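Local coordinates for putative amino acid binding protein (Streptococcus mutans, PDB 4C0R) that probably serves as the substrate-binding protein that captures glutathione for import through the cystine ABC importer TcyBC, at residues Ile29-Glu34 with Gly218-Leu223. Numbering follows the deposited sequence.
Sequences IEVAKE and GTLEKL
Leu223 points at helix 27-36, and its CD1 touches both Val31 and Glu34. CD1 lies 3.8 Å from Val31 CG2 and 4.0 Å from Glu34 CB. The same methyl is 4.2 Å from the backbone O of Glu30. Leu220 adds a second methyl beside Val31: its CD1 is 3.9 Å from Val31 CG1, and the two side chains meet at about a right angle. Val31 CG1 is anti to the backbone N (chi1 174°) and faces Leu220, while CG2, beside the backbone N, meets the CD1 methyls of both leucines. Helices 27-36 and 219-228 run nearly antiparallel here, at 152°. Both pack in the alpha/beta lobe that contains strand 3-9, one of the two lobes of a family 3 solute-binding protein. Helix 27-36 packs on that strand through Ile29 and Ala32, while helix 219-228 is the last helix of the chain. Helix 201-216 lies against both segments: Leu211 touches Val31, and Leu214 touches Glu34 and Thr219. Glu34 and Thr219 approach from opposite directions. Glu34 CG comes within 3.8 Å of Thr219 CG2, and a bend at chi2 (73°) lays the carboxylate end against the same methyl. Thr219 OG1 is hydrogen-bonded to Asn217 OD1, and Glu30 OE2 to Thr25 OG1.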
# COMPACT_ATOMS: atom_id res chain seq x y z
N ILE A 29 -8.42 -4.34 5.20
CA ILE A 29 -9.57 -5.21 5.27
C ILE A 29 -10.36 -5.00 6.53
O ILE A 29 -11.61 -4.93 6.50
CB ILE A 29 -9.12 -6.69 5.14
CG1 ILE A 29 -8.34 -6.93 3.85
CG2 ILE A 29 -10.34 -7.58 5.21
CD1 ILE A 29 -9.06 -6.55 2.59
N GLU A 30 -9.66 -4.90 7.66
CA GLU A 30 -10.34 -4.79 8.92
C GLU A 30 -10.93 -3.39 9.10
O GLU A 30 -12.00 -3.23 9.74
CB GLU A 30 -9.38 -5.17 10.04
CG GLU A 30 -8.88 -6.57 9.94
CD GLU A 30 -9.94 -7.67 10.12
OE1 GLU A 30 -11.09 -7.40 10.53
OE2 GLU A 30 -9.63 -8.85 9.85
N VAL A 31 -10.28 -2.35 8.56
CA VAL A 31 -10.91 -1.05 8.50
C VAL A 31 -12.18 -1.06 7.70
O VAL A 31 -13.20 -0.54 8.12
CB VAL A 31 -9.95 0.08 8.04
CG1 VAL A 31 -10.71 1.38 7.86
CG2 VAL A 31 -8.78 0.25 9.09
N ALA A 32 -12.13 -1.65 6.50
CA ALA A 32 -13.32 -1.76 5.70
C ALA A 32 -14.44 -2.51 6.46
O ALA A 32 -15.59 -2.06 6.47
CB ALA A 32 -13.00 -2.46 4.38
N LYS A 33 -14.11 -3.64 7.09
CA LYS A 33 -15.11 -4.39 7.85
C LYS A 33 -15.71 -3.51 8.94
O LYS A 33 -16.92 -3.54 9.17
CB LYS A 33 -14.55 -5.67 8.42
CG LYS A 33 -14.44 -6.76 7.33
CD LYS A 33 -13.89 -8.08 7.81
CE LYS A 33 -13.78 -9.05 6.66
NZ LYS A 33 -13.55 -10.42 7.20
N GLU A 34 -14.89 -2.76 9.63
CA GLU A 34 -15.42 -1.89 10.69
C GLU A 34 -16.29 -0.78 10.12
O GLU A 34 -17.37 -0.52 10.65
CB GLU A 34 -14.27 -1.32 11.51
CG GLU A 34 -14.71 -0.60 12.78
CD GLU A 34 -15.18 -1.54 13.88
OE1 GLU A 34 -14.71 -2.70 13.92
OE2 GLU A 34 -16.02 -1.10 14.67
N GLY A 218 -11.68 6.88 18.44
CA GLY A 218 -10.56 6.06 18.83
C GLY A 218 -10.46 4.72 18.15
O GLY A 218 -9.47 3.98 18.32
N THR A 219 -11.49 4.32 17.38
CA THR A 219 -11.46 3.01 16.77
C THR A 219 -10.36 2.85 15.70
O THR A 219 -9.73 1.83 15.57
CB THR A 219 -12.84 2.67 16.17
OG1 THR A 219 -13.82 2.68 17.22
CG2 THR A 219 -12.84 1.30 15.55
N LEU A 220 -10.18 3.88 14.88
CA LEU A 220 -9.19 3.80 13.83
C LEU A 220 -7.79 3.62 14.43
O LEU A 220 -6.97 2.84 13.97
CB LEU A 220 -9.24 5.02 12.91
CG LEU A 220 -8.81 4.86 11.53
CD1 LEU A 220 -9.68 3.72 10.84
CD2 LEU A 220 -9.03 6.22 10.85
N GLU A 221 -7.53 4.36 15.51
CA GLU A 221 -6.24 4.21 16.19
C GLU A 221 -6.08 2.78 16.74
O GLU A 221 -5.01 2.20 16.67
CB GLU A 221 -6.11 5.21 17.32
CG GLU A 221 -4.96 4.87 18.26
CD GLU A 221 -4.30 6.08 18.86
OE1 GLU A 221 -5.04 7.03 19.20
OE2 GLU A 221 -3.04 6.09 18.96
N LYS A 222 -7.14 2.23 17.32
CA LYS A 222 -7.11 0.87 17.80
C LYS A 222 -6.75 -0.13 16.71
O LYS A 222 -5.97 -1.02 16.89
CB LYS A 222 -8.49 0.51 18.38
CG LYS A 222 -8.64 -0.89 18.92
CD LYS A 222 -10.05 -1.09 19.55
N LEU A 223 -7.33 0.08 15.52
CA LEU A 223 -7.06 -0.78 14.40
C LEU A 223 -5.63 -0.62 13.85
O LEU A 223 -4.99 -1.58 13.50
CB LEU A 223 -8.06 -0.50 13.27
CG LEU A 223 -9.50 -0.92 13.56
CD1 LEU A 223 -10.48 -0.43 12.46
CD2 LEU A 223 -9.60 -2.43 13.72